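Local coordinates for protein phosphoribosylamine--glycine ligase (PDB 1VKZ) that catalyses the ATP-dependent joining of 5-phosphoribosylamine and glycine to form glycinamide ribonucleotide, an early step of de novo purine biosynthesis, at residues N92-V97 and A265-L270; E99-E104 and Y286-G291; S198-V203 and F269-L274; R206-L211 and E250-T255. All blocks are in the same frame, centred on the assembly; numbering follows the deposited sequence.

Contact 1 (N92-V97 and A265-L270); sequences NVFGPV and AYRGFL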
loop_
_atom_site.group_PDB
_atom_site.type_symbol
_atom_site.label_atom_id
_atom_site.label_comp_id
_atom_site.label_asym_id
_atom_site.label_seq_id
_atom_site.Cartn_x
_atom_site.Cartn_y
_atom_site.Cartn_z
ATOM N N ASN A 92 14.597 -15.847 4.711
ATOM C CA ASN A 92 13.576 -16.201 3.731
ATOM C C ASN A 92 12.657 -15.110 3.225
ATOM O O ASN A 92 12.056 -15.167 2.127
ATOM C CB ASN A 92 12.624 -17.168 4.446
ATOM C CG ASN A 92 12.768 -18.496 3.970
ATOM O OD1 ASN A 92 13.864 -18.898 3.665
ATOM N ND2 ASN A 92 11.667 -19.214 3.846
ATOM N N VAL A 93 12.432 -14.180 4.121
ATOM C CA VAL A 93 11.367 -13.223 3.955
ATOM C C VAL A 93 11.872 -11.986 3.234
ATOM O O VAL A 93 12.861 -11.385 3.624
ATOM C CB VAL A 93 10.739 -12.905 5.328
ATOM C CG1 VAL A 93 9.652 -11.885 5.189
ATOM C CG2 VAL A 93 10.217 -14.224 5.978
ATOM N N PHE A 94 11.220 -11.643 2.141
ATOM C CA PHE A 94 11.688 -10.564 1.319
ATOM C C PHE A 94 11.023 -9.268 1.807
ATOM O O PHE A 94 10.108 -8.752 1.213
ATOM C CB PHE A 94 11.442 -10.844 -0.178
ATOM C CG PHE A 94 12.021 -9.776 -1.093
ATOM C CD1 PHE A 94 13.355 -9.396 -0.969
ATOM C CD2 PHE A 94 11.226 -9.110 -2.006
ATOM C CE1 PHE A 94 13.877 -8.403 -1.776
ATOM C CE2 PHE A 94 11.746 -8.139 -2.832
ATOM C CZ PHE A 94 13.074 -7.780 -2.714
ATOM N N GLY A 95 11.508 -8.779 2.929
ATOM C CA GLY A 95 11.010 -7.607 3.509
ATOM C C GLY A 95 11.876 -7.288 4.668
ATOM O O GLY A 95 12.556 -8.142 5.150
ATOM N N PRO A 96 11.865 -6.039 5.116
ATOM C CA PRO A 96 12.863 -5.583 6.061
ATOM C C PRO A 96 12.644 -6.109 7.474
ATOM O O PRO A 96 11.506 -6.421 7.840
ATOM C CB PRO A 96 12.687 -4.070 6.004
ATOM C CG PRO A 96 11.307 -3.880 5.680
ATOM C CD PRO A 96 10.923 -4.961 4.757
ATOM N N VAL A 97 13.718 -6.182 8.257
ATOM C CA VAL A 97 13.610 -6.496 9.696
ATOM C C VAL A 97 12.814 -5.461 10.471
ATOM O O VAL A 97 12.627 -4.359 9.995
ATOM C CB VAL A 97 15.007 -6.654 10.374
ATOM C CG1 VAL A 97 15.808 -7.777 9.718
ATOM C CG2 VAL A 97 15.804 -5.370 10.368
ATOM N N ALA A 265 20.213 -3.427 6.613
ATOM C CA ALA A 265 20.104 -3.445 5.155
ATOM C C ALA A 265 18.665 -3.658 4.784
ATOM O O ALA A 265 18.033 -4.569 5.261
ATOM C CB ALA A 265 20.955 -4.548 4.548
ATOM N N TYR A 266 18.146 -2.805 3.912
ATOM C CA TYR A 266 16.752 -2.872 3.501
ATOM C C TYR A 266 16.639 -3.858 2.377
ATOM O O TYR A 266 17.330 -3.739 1.378
ATOM C CB TYR A 266 16.262 -1.529 3.027
ATOM C CG TYR A 266 14.784 -1.449 2.923
ATOM C CD1 TYR A 266 14.083 -2.095 1.900
ATOM C CD2 TYR A 266 14.060 -0.681 3.808
ATOM C CE1 TYR A 266 12.686 -1.986 1.800
ATOM C CE2 TYR A 266 12.688 -0.581 3.711
ATOM C CZ TYR A 266 12.022 -1.239 2.713
ATOM O OH TYR A 266 10.676 -1.117 2.669
ATOM N N ARG A 267 15.757 -4.834 2.573
ATOM C CA ARG A 267 15.454 -5.846 1.583
ATOM C C ARG A 267 13.963 -5.820 1.456
ATOM O O ARG A 267 13.272 -5.865 2.466
ATOM C CB ARG A 267 15.879 -7.220 2.103
ATOM C CG ARG A 267 17.274 -7.265 2.750
ATOM C CD ARG A 267 17.952 -8.622 2.644
ATOM N NE ARG A 267 18.185 -8.905 1.228
ATOM C CZ ARG A 267 17.645 -9.887 0.524
ATOM N NH1 ARG A 267 16.833 -10.791 1.060
ATOM N NH2 ARG A 267 17.941 -9.974 -0.748
ATOM N N GLY A 268 13.457 -5.761 0.232
ATOM C CA GLY A 268 12.017 -5.840 0.016
ATOM C C GLY A 268 11.459 -4.743 -0.845
ATOM O O GLY A 268 12.042 -4.372 -1.833
ATOM N N PHE A 269 10.303 -4.235 -0.467
ATOM C CA PHE A 269 9.637 -3.199 -1.219
ATOM C C PHE A 269 9.605 -1.972 -0.338
ATOM O O PHE A 269 9.324 -2.070 0.867
ATOM C CB PHE A 269 8.191 -3.611 -1.561
ATOM C CG PHE A 269 8.090 -4.913 -2.247
ATOM C CD1 PHE A 269 8.305 -5.003 -3.585
ATOM C CD2 PHE A 269 7.820 -6.059 -1.547
ATOM C CE1 PHE A 269 8.223 -6.173 -4.205
ATOM C CE2 PHE A 269 7.763 -7.230 -2.166
ATOM C CZ PHE A 269 7.958 -7.295 -3.504
ATOM N N LEU A 270 9.829 -0.813 -0.937
ATOM C CA LEU A 270 9.779 0.448 -0.190
ATOM C C LEU A 270 8.855 1.393 -0.904
ATOM O O LEU A 270 9.041 1.699 -2.073
ATOM C CB LEU A 270 11.170 1.066 -0.064
ATOM C CG LEU A 270 11.183 2.473 0.563
ATOM C CD1 LEU A 270 10.489 2.499 1.954
ATOM C CD2 LEU A 270 12.588 2.975 0.651
HETATM O O HOH W 1 15.493 -12.010 3.019
HETATM O O HOH W 2 15.840 -5.314 6.412
#

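Contact 2 (E99-E104 and Y286-G291); sequences EVARLE and YNVRLG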
loop_
_atom_site.group_PDB
_atom_site.type_symbol
_atom_site.label_atom_id
_atom_site.label_comp_id
_atom_site.label_asym_id
_atom_site.label_seq_id
_atom_site.Cartn_x
_atom_site.Cartn_y
_atom_site.Cartn_z
ATOM N N GLU A 99 13.416 -3.476 12.915
ATOM C CA GLU A 99 14.075 -2.206 13.159
ATOM C C GLU A 99 13.926 -1.261 11.984
ATOM O O GLU A 99 13.826 -0.078 12.164
ATOM C CB GLU A 99 15.559 -2.418 13.486
ATOM C CG GLU A 99 15.803 -3.119 14.825
ATOM C CD GLU A 99 15.943 -4.660 14.750
ATOM O OE1 GLU A 99 15.470 -5.331 13.786
ATOM O OE2 GLU A 99 16.550 -5.212 15.693
ATOM N N VAL A 100 13.926 -1.795 10.774
ATOM C CA VAL A 100 13.879 -0.971 9.570
ATOM C C VAL A 100 12.437 -0.589 9.318
ATOM O O VAL A 100 12.164 0.540 8.892
ATOM C CB VAL A 100 14.426 -1.694 8.331
ATOM C CG1 VAL A 100 14.299 -0.826 7.133
ATOM C CG2 VAL A 100 15.860 -2.069 8.520
ATOM N N ALA A 101 11.539 -1.536 9.607
ATOM C CA ALA A 101 10.097 -1.337 9.450
ATOM C C ALA A 101 9.492 -0.310 10.428
ATOM O O ALA A 101 8.345 0.095 10.227
ATOM C CB ALA A 101 9.359 -2.679 9.555
ATOM N N ARG A 102 10.244 0.096 11.461
ATOM C CA ARG A 102 9.912 1.306 12.260
ATOM C C ARG A 102 9.734 2.549 11.397
ATOM O O ARG A 102 9.113 3.528 11.808
ATOM C CB ARG A 102 11.025 1.671 13.220
ATOM C CG ARG A 102 11.358 0.718 14.241
ATOM C CD ARG A 102 12.341 1.325 15.221
ATOM N NE ARG A 102 11.652 2.193 16.186
ATOM C CZ ARG A 102 12.232 3.123 16.939
ATOM N NH1 ARG A 102 13.538 3.354 16.853
ATOM N NH2 ARG A 102 11.485 3.837 17.779
ATOM N N LEU A 103 10.330 2.538 10.217
ATOM C CA LEU A 103 10.128 3.595 9.276
ATOM C C LEU A 103 8.649 3.739 8.956
ATOM O O LEU A 103 8.199 4.876 8.762
ATOM C CB LEU A 103 10.914 3.324 8.003
ATOM C CG LEU A 103 12.409 3.509 8.057
ATOM C CD1 LEU A 103 12.953 3.254 6.670
ATOM C CD2 LEU A 103 12.810 4.893 8.498
ATOM N N GLU A 104 7.913 2.610 8.867
ATOM C CA GLU A 104 6.461 2.644 8.701
ATOM C C GLU A 104 5.771 2.618 10.052
ATOM O O GLU A 104 4.775 3.292 10.239
ATOM C CB GLU A 104 5.903 1.511 7.814
ATOM C CG GLU A 104 4.376 1.658 7.564
ATOM C CD GLU A 104 3.677 0.542 6.733
ATOM O OE1 GLU A 104 4.244 -0.089 5.800
ATOM O OE2 GLU A 104 2.479 0.317 7.002
ATOM N N TYR A 286 6.596 6.680 4.942
ATOM C CA TYR A 286 7.221 5.471 4.421
ATOM C C TYR A 286 6.252 4.308 4.670
ATOM O O TYR A 286 5.655 4.204 5.734
ATOM C CB TYR A 286 8.497 5.198 5.206
ATOM C CG TYR A 286 9.690 6.081 4.920
ATOM C CD1 TYR A 286 10.182 6.229 3.635
ATOM C CD2 TYR A 286 10.356 6.723 5.950
ATOM C CE1 TYR A 286 11.276 7.042 3.390
ATOM C CE2 TYR A 286 11.448 7.508 5.717
ATOM C CZ TYR A 286 11.897 7.666 4.442
ATOM O OH TYR A 286 13.002 8.420 4.218
ATOM N N ASN A 287 6.076 3.460 3.670
ATOM C CA ASN A 287 5.504 2.142 3.884
ATOM C C ASN A 287 6.515 1.122 3.402
ATOM O O ASN A 287 7.307 1.388 2.517
ATOM C CB ASN A 287 4.152 2.011 3.171
ATOM C CG ASN A 287 3.084 2.946 3.756
ATOM O OD1 ASN A 287 3.334 3.698 4.735
ATOM N ND2 ASN A 287 1.879 2.896 3.178
ATOM N N VAL A 288 6.532 -0.025 4.046
ATOM C CA VAL A 288 7.558 -1.052 3.765
ATOM C C VAL A 288 6.960 -2.212 3.022
ATOM O O VAL A 288 7.350 -3.344 3.221
ATOM C CB VAL A 288 8.247 -1.556 5.046
ATOM C CG1 VAL A 288 9.082 -0.412 5.662
ATOM C CG2 VAL A 288 7.238 -2.107 6.020
ATOM N N ARG A 289 5.999 -1.918 2.176
ATOM C CA ARG A 289 5.450 -2.878 1.277
ATOM C C ARG A 289 4.713 -2.090 0.192
ATOM O O ARG A 289 4.590 -0.877 0.283
ATOM C CB ARG A 289 4.525 -3.826 2.021
ATOM C CG ARG A 289 3.629 -3.163 3.053
ATOM C CD ARG A 289 2.633 -2.175 2.481
ATOM N NE ARG A 289 1.822 -1.522 3.510
ATOM C CZ ARG A 289 0.824 -0.670 3.262
ATOM N NH1 ARG A 289 0.486 -0.357 2.012
ATOM N NH2 ARG A 289 0.154 -0.132 4.273
ATOM N N LEU A 290 4.207 -2.770 -0.819
ATOM C CA LEU A 290 3.602 -2.079 -1.945
ATOM C C LEU A 290 2.191 -1.792 -1.575
ATOM O O LEU A 290 1.648 -2.497 -0.730
ATOM C CB LEU A 290 3.608 -2.984 -3.157
ATOM C CG LEU A 290 4.991 -3.427 -3.596
ATOM C CD1 LEU A 290 4.819 -4.507 -4.634
ATOM C CD2 LEU A 290 5.762 -2.211 -4.111
ATOM N N GLY A 291 1.597 -0.793 -2.231
ATOM C CA GLY A 291 0.184 -0.435 -2.031
ATOM C C GLY A 291 -0.873 -1.376 -2.643
ATOM O O GLY A 291 -0.558 -2.258 -3.454
HETATM O O HOH W 3 6.353 6.600 8.099
HETATM O O HOH W 4 3.543 5.089 8.050
#

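Contact 3 (S198-V203 and F269-L274); sequences SAMAVV and FLYLGL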
loop_
_atom_site.group_PDB
_atom_site.type_symbol
_atom_site.label_atom_id
_atom_site.label_comp_id
_atom_site.label_asym_id
_atom_site.label_seq_id
_atom_site.Cartn_x
_atom_site.Cartn_y
_atom_site.Cartn_z
ATOM N N SER A 198 2.764 8.767 -5.038
ATOM C CA SER A 198 3.397 7.661 -4.370
ATOM C C SER A 198 4.541 7.216 -5.238
ATOM O O SER A 198 4.474 7.343 -6.458
ATOM C CB SER A 198 2.416 6.505 -4.141
ATOM O OG SER A 198 2.291 5.663 -5.281
ATOM N N ALA A 199 5.600 6.719 -4.612
ATOM C CA ALA A 199 6.657 6.074 -5.336
ATOM C C ALA A 199 7.028 4.761 -4.628
ATOM O O ALA A 199 7.065 4.695 -3.432
ATOM C CB ALA A 199 7.803 7.004 -5.466
HETATM N N MSE A 200 7.269 3.722 -5.403
HETATM C CA MSE A 200 7.479 2.378 -4.911
HETATM C C MSE A 200 8.702 1.786 -5.557
HETATM O O MSE A 200 8.954 1.942 -6.748
HETATM C CB MSE A 200 6.283 1.477 -5.263
HETATM C CG MSE A 200 5.332 1.193 -4.117
HETATM SE SE MSE A 200 3.465 0.888 -4.749
HETATM C CE MSE A 200 3.035 2.881 -4.922
ATOM N N ALA A 201 9.450 1.047 -4.775
ATOM C CA ALA A 201 10.624 0.410 -5.313
ATOM C C ALA A 201 10.837 -0.995 -4.738
ATOM O O ALA A 201 10.479 -1.299 -3.577
ATOM C CB ALA A 201 11.827 1.286 -5.070
ATOM N N VAL A 202 11.428 -1.838 -5.584
ATOM C CA VAL A 202 12.036 -3.096 -5.149
ATOM C C VAL A 202 13.454 -2.740 -4.772
ATOM O O VAL A 202 14.134 -2.044 -5.509
ATOM C CB VAL A 202 12.035 -4.188 -6.250
ATOM C CG1 VAL A 202 12.382 -5.517 -5.653
ATOM C CG2 VAL A 202 10.671 -4.294 -6.924
ATOM N N VAL A 203 13.876 -3.235 -3.624
ATOM C CA VAL A 203 15.062 -2.777 -2.933
ATOM C C VAL A 203 15.902 -3.966 -2.409
ATOM O O VAL A 203 15.357 -4.953 -1.900
ATOM C CB VAL A 203 14.695 -1.898 -1.734
ATOM C CG1 VAL A 203 15.953 -1.543 -0.939
ATOM C CG2 VAL A 203 13.964 -0.633 -2.173
ATOM N N PHE A 269 10.303 -4.235 -0.467
ATOM C CA PHE A 269 9.637 -3.199 -1.219
ATOM C C PHE A 269 9.605 -1.972 -0.338
ATOM O O PHE A 269 9.324 -2.070 0.867
ATOM C CB PHE A 269 8.191 -3.611 -1.561
ATOM C CG PHE A 269 8.090 -4.913 -2.247
ATOM C CD1 PHE A 269 8.305 -5.003 -3.585
ATOM C CD2 PHE A 269 7.820 -6.059 -1.547
ATOM C CE1 PHE A 269 8.223 -6.173 -4.205
ATOM C CE2 PHE A 269 7.763 -7.230 -2.166
ATOM C CZ PHE A 269 7.958 -7.295 -3.504
ATOM N N LEU A 270 9.829 -0.813 -0.937
ATOM C CA LEU A 270 9.779 0.448 -0.190
ATOM C C LEU A 270 8.855 1.393 -0.904
ATOM O O LEU A 270 9.041 1.699 -2.073
ATOM C CB LEU A 270 11.170 1.066 -0.064
ATOM C CG LEU A 270 11.183 2.473 0.563
ATOM C CD1 LEU A 270 10.489 2.499 1.954
ATOM C CD2 LEU A 270 12.588 2.975 0.651
ATOM N N TYR A 271 7.888 1.909 -0.165
ATOM C CA TYR A 271 6.882 2.833 -0.691
ATOM C C TYR A 271 7.115 4.201 -0.043
ATOM O O TYR A 271 7.312 4.289 1.188
ATOM C CB TYR A 271 5.484 2.278 -0.405
ATOM C CG TYR A 271 4.334 3.211 -0.579
ATOM C CD1 TYR A 271 4.129 4.268 0.294
ATOM C CD2 TYR A 271 3.389 2.993 -1.567
ATOM C CE1 TYR A 271 3.042 5.105 0.151
ATOM C CE2 TYR A 271 2.305 3.835 -1.736
ATOM C CZ TYR A 271 2.136 4.877 -0.874
ATOM O OH TYR A 271 1.067 5.729 -1.040
ATOM N N LEU A 272 7.141 5.247 -0.882
ATOM C CA LEU A 272 7.179 6.620 -0.452
ATOM C C LEU A 272 5.870 7.268 -0.804
ATOM O O LEU A 272 5.489 7.299 -1.957
ATOM C CB LEU A 272 8.296 7.365 -1.183
ATOM C CG LEU A 272 9.714 6.830 -1.152
ATOM C CD1 LEU A 272 10.680 7.849 -1.711
ATOM C CD2 LEU A 272 10.106 6.439 0.219
ATOM N N GLY A 273 5.153 7.782 0.173
ATOM C CA GLY A 273 4.011 8.647 -0.110
ATOM C C GLY A 273 4.567 10.037 -0.150
ATOM O O GLY A 273 5.167 10.482 0.841
ATOM N N LEU A 274 4.414 10.711 -1.288
ATOM C CA LEU A 274 5.077 11.992 -1.517
ATOM C C LEU A 274 4.068 13.098 -1.724
ATOM O O LEU A 274 2.888 12.867 -1.884
ATOM C CB LEU A 274 5.993 11.918 -2.718
ATOM C CG LEU A 274 7.067 10.830 -2.618
ATOM C CD1 LEU A 274 7.589 10.420 -4.014
ATOM C CD2 LEU A 274 8.208 11.284 -1.727
#

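Contact 4 (R206-L211 and E250-T255); sequences RNFVIL and ELFDKT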
loop_
_atom_site.group_PDB
_atom_site.type_symbol
_atom_site.label_atom_id
_atom_site.label_comp_id
_atom_site.label_asym_id
_atom_site.label_seq_id
_atom_site.Cartn_x
_atom_site.Cartn_y
_atom_site.Cartn_z
ATOM N N ARG A 206 21.395 -1.058 -0.971
ATOM C CA ARG A 206 21.448 0.269 -1.587
ATOM C C ARG A 206 20.980 0.289 -3.032
ATOM O O ARG A 206 20.776 1.358 -3.595
ATOM C CB ARG A 206 22.858 0.834 -1.502
ATOM C CG ARG A 206 23.245 1.268 -0.107
ATOM C CD ARG A 206 22.763 2.653 0.276
ATOM N NE ARG A 206 23.594 3.751 -0.232
ATOM C CZ ARG A 206 24.797 4.069 0.230
ATOM N NH1 ARG A 206 25.348 3.357 1.202
ATOM N NH2 ARG A 206 25.476 5.089 -0.297
ATOM N N ASN A 207 20.791 -0.887 -3.620
ATOM C CA ASN A 207 20.221 -1.012 -4.942
ATOM C C ASN A 207 18.717 -0.978 -4.881
ATOM O O ASN A 207 18.142 -1.560 -3.975
ATOM C CB ASN A 207 20.665 -2.326 -5.529
ATOM C CG ASN A 207 22.134 -2.461 -5.489
ATOM O OD1 ASN A 207 22.829 -1.489 -5.758
ATOM N ND2 ASN A 207 22.637 -3.639 -5.096
ATOM N N PHE A 208 18.088 -0.293 -5.838
ATOM C CA PHE A 208 16.631 -0.276 -5.961
ATOM C C PHE A 208 16.183 -0.066 -7.411
ATOM O O PHE A 208 16.906 0.528 -8.211
ATOM C CB PHE A 208 16.011 0.814 -5.061
ATOM C CG PHE A 208 16.452 2.215 -5.400
ATOM C CD1 PHE A 208 17.619 2.737 -4.877
ATOM C CD2 PHE A 208 15.701 3.006 -6.213
ATOM C CE1 PHE A 208 18.027 4.037 -5.187
ATOM C CE2 PHE A 208 16.120 4.298 -6.537
ATOM C CZ PHE A 208 17.281 4.803 -6.019
ATOM N N VAL A 209 14.984 -0.539 -7.741
ATOM C CA VAL A 209 14.354 -0.172 -9.006
ATOM C C VAL A 209 13.040 0.460 -8.661
ATOM O O VAL A 209 12.312 -0.040 -7.815
ATOM C CB VAL A 209 14.205 -1.353 -10.013
ATOM C CG1 VAL A 209 15.449 -2.219 -9.978
ATOM C CG2 VAL A 209 12.989 -2.211 -9.768
ATOM N N ILE A 210 12.743 1.586 -9.293
ATOM C CA ILE A 210 11.453 2.262 -9.094
ATOM C C ILE A 210 10.407 1.637 -10.000
ATOM O O ILE A 210 10.644 1.427 -11.167
ATOM C CB ILE A 210 11.577 3.760 -9.356
ATOM C CG1 ILE A 210 12.518 4.382 -8.334
ATOM C CG2 ILE A 210 10.207 4.413 -9.235
ATOM C CD1 ILE A 210 12.730 5.827 -8.482
ATOM N N LEU A 211 9.248 1.331 -9.448
ATOM C CA LEU A 211 8.172 0.752 -10.216
ATOM C C LEU A 211 7.332 1.820 -10.953
ATOM O O LEU A 211 7.402 2.997 -10.643
ATOM C CB LEU A 211 7.325 -0.096 -9.285
ATOM C CG LEU A 211 8.137 -1.284 -8.785
ATOM C CD1 LEU A 211 7.425 -2.045 -7.662
ATOM C CD2 LEU A 211 8.440 -2.198 -9.950
ATOM N N GLU A 250 16.694 10.365 -5.557
ATOM C CA GLU A 250 17.571 10.895 -4.527
ATOM C C GLU A 250 16.976 10.676 -3.148
ATOM O O GLU A 250 17.711 10.429 -2.202
ATOM C CB GLU A 250 17.830 12.381 -4.791
ATOM C CG GLU A 250 18.800 13.052 -3.834
ATOM C CD GLU A 250 19.199 14.459 -4.286
ATOM O OE1 GLU A 250 19.507 14.651 -5.502
ATOM O OE2 GLU A 250 19.220 15.374 -3.420
ATOM N N LEU A 251 15.646 10.753 -3.037
ATOM C CA LEU A 251 14.949 10.402 -1.784
ATOM C C LEU A 251 15.157 8.943 -1.412
ATOM O O LEU A 251 15.380 8.623 -0.230
ATOM C CB LEU A 251 13.450 10.709 -1.878
ATOM C CG LEU A 251 13.064 12.187 -1.794
ATOM C CD1 LEU A 251 11.538 12.391 -2.003
ATOM C CD2 LEU A 251 13.553 12.812 -0.480
ATOM N N PHE A 252 15.063 8.061 -2.406
ATOM C CA PHE A 252 15.350 6.636 -2.207
ATOM C C PHE A 252 16.791 6.382 -1.771
ATOM O O PHE A 252 17.029 5.623 -0.815
ATOM C CB PHE A 252 15.052 5.861 -3.479
ATOM C CG PHE A 252 13.628 5.471 -3.622
ATOM C CD1 PHE A 252 13.060 4.579 -2.742
ATOM C CD2 PHE A 252 12.855 5.983 -4.647
ATOM C CE1 PHE A 252 11.735 4.220 -2.879
ATOM C CE2 PHE A 252 11.543 5.618 -4.795
ATOM C CZ PHE A 252 10.985 4.743 -3.921
ATOM N N ASP A 253 17.738 7.029 -2.452
ATOM C CA ASP A 253 19.139 6.879 -2.100
ATOM C C ASP A 253 19.424 7.314 -0.668
ATOM O O ASP A 253 20.146 6.611 0.049
ATOM C CB ASP A 253 20.061 7.635 -3.069
ATOM C CG ASP A 253 20.648 6.730 -4.154
ATOM O OD1 ASP A 253 20.788 5.492 -3.904
ATOM O OD2 ASP A 253 21.010 7.186 -5.279
ATOM N N LYS A 254 18.891 8.465 -0.253
ATOM C CA LYS A 254 19.241 9.019 1.055
ATOM C C LYS A 254 18.585 8.204 2.151
ATOM O O LYS A 254 19.163 8.011 3.210
ATOM C CB LYS A 254 18.879 10.492 1.170
ATOM C CG LYS A 254 19.971 11.510 0.773
ATOM C CD LYS A 254 19.423 12.940 0.992
ATOM C CE LYS A 254 20.505 14.018 1.165
ATOM N NZ LYS A 254 21.031 14.571 -0.138
ATOM N N THR A 255 17.400 7.675 1.856
ATOM C CA THR A 255 16.680 6.754 2.745
ATOM C C THR A 255 17.413 5.444 2.919
ATOM O O THR A 255 17.538 4.938 4.031
ATOM C CB THR A 255 15.281 6.479 2.193
ATOM O OG1 THR A 255 14.520 7.695 2.176
ATOM C CG2 THR A 255 14.484 5.563 3.131
#

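Contact 1 (N92-V97 and A265-L270)
F94 lays one face of its ring over G268, whose CA stands 3.5 Å from the F94 ring centroid and 13° off its normal, a CH-pi contact. On the same side G268 N comes within 3.3 Å of F94 CE1. The edge of F94 points into the face of F269, CE2 of F94 lying 3.9 Å from CZ of F269 with the planes at 77°, a T-shaped pair. The Y266 ring takes P96 on one face, CB of P96 being 4.3 Å from the ring centroid; F269 O lies in the plane of the Y266 ring at its edge, doubtfully close to Y266 OH. The R267 guanidinium turns a face toward F94 CD1 and meets a water at its edge, through a weak bond that leads on to V93 O; its NH2 is held by Y314 O.

F94 is the centre of an inverse gamma turn, and a chi1 of -175° swings its ring, anti to the backbone N, across the corner at G268. There G95 CA and G268 CA approach to 4.0 Å; the backbone angles of G268 are ones that call for glycine. No direct hydrogen bond joins the segments, but a second water links A265 O to V97 N. The contact packs a loop of the Rossmann-like N domain against the corner leading into strand 269-277, an interface between N domain and ATP-grasp domain.

Contact 2 (E99-E104 and Y286-G291)
E104 grips the chain just past strand 280-287 and makes the tight part of this contact. Its side chain leaves the helix with CG anti to the backbone N (chi1 -175°) and runs out extended along Y286 and N287, CG of E104 passing 3.4 Å from Y286 O. OE1 then accepts the backbone N of V288 at 2.9 Å, nearly straight at 162°, through the lone pair turned away from OE2. Apolar packing flanks this bond: A101 CB lies 4.2 Å from V288 CG2, and L103 CD2 lies 4.0 Å from Y286 CD2.

The other side is looser. E104 OE2 and R289 NH2 form only a long salt bridge of 3.6 Å, with carboxylate and guanidinium planes far from coplanar, and R289 NE is buried without a partner. Two waters also bridge the backbones: one lies 2.6 Å from L103 O and accepts from Y286 N at 3.2 Å; another lies within reach of E104 O and Y286 O. Farther in, Y286 OH is tied to T255.

E104 thus holds the backbone right after N287, which with E285 is a predicted magnesium ligand, at the metal end of an ATP-grasp active site.

Contact 3 (S198-V203 and F269-L274)
A199 and L272 exchange two backbone hydrogen bonds, and so do A201 and L270, the hydrogen-bonded pairs of these antiparallel strands. L272 N to A199 O is the shortest at 2.6 Å and almost straight at 177°; L270 N reaches A201 O at 2.8 Å. The pairs S198-G273, M200-Y271 and V202-F269 between and beyond them are non-hydrogen-bonded, and the alpha carbons of S198, M200, F269 and Y271 add CA-H...O contacts, such as F269 CA to A201 O at 3.1 Å.

Among the side chains, selenomethionine M200 and Y271 make a Met-aromatic contact: SE of M200 lies 5.1 Å from the Y271 ring centroid, at the ring edge. A bend at chi3 (-81°) folds M200 CE back to 3.4 Å from Y271 CD2. Purely apolar are A199 CB to L274 CD1 at 3.7 Å, V203 CG2 to L270 CB at 3.9 Å, and V202 CG2 beside F269 CE1 at 4.1 Å.

These are the two middle strands of the four-stranded antiparallel sheet of the ATP-grasp domain, flanked by strands 207-210 and 280-287. F252 of helix 242-261 covers the face carrying A199, A201, L270 and L272; on the opposite face M200, Y271 and S198, predicted to bind ATP, meet E294 of helix 294-301.

Contact 4 (R206-L211 and E250-T255)
F208 puts its ring into the crowded position between backbone N and carbonyl carbon (chi1 61°), and this raises it off strand 207-210 toward the helix, where F252 waits. F252 CB already faces F208, and chi1 -84°, with CG anti to the carbonyl carbon, sends the F252 ring on toward I210. The result is a CH-pi contact more than a stack: F252 CB sits over one face of F208, 3.7 Å from the F208 ring centroid, whereas the two rings, inclined at 30° with centroids 5.2 Å apart, are slid aside and barely overlap. I210 extends straight through chi2 and sets its CD1 3.8 Å from F252 CD2.

At the edge of the F208 ring stands D253, its OD1 3.4 Å from F208 CE1 and its carboxylate nearly perpendicular to the ring plane. R206 NE is 4.9 Å from D253 OD1, too far for a salt bridge; R206 NH1 pairs with E260.

The strand and helix axes pass 9.6 Å apart, a helix laid on the outer strand of the ATP-grasp sheet, with F252 also reaching A199, A201, L270 and L272 on the inner strands. No hydrogen bond spans the two segments, so the fit depends on apolar shape; the partly positive hydrogens of the F208 rim probably favour the D253 carboxylate, and the charged groups gather at the exposed margin.

From the N terminus, contact 1 opens at 92-97 and contact 2 at 99-104, just before and within helix 98-105. Contact 3 opens at 198-203 and contact 4 at 206-211, on consecutive strands. Contact 4 closes first, at helix 242-261, and is the innermost loop, enclosed by all the others. Contacts 1 and 3 both end on strand 269-277, sharing F269 and L270, and contact 2 closes last, at the end of strand 280-287; it therefore crosses contact 1 and encloses contact 3. Contacts 3 and 4 build the ATP-grasp sheet and cover one face of it with helix 242-261, while contacts 1 and 2 join the 92-104 part of the N domain to that sheet.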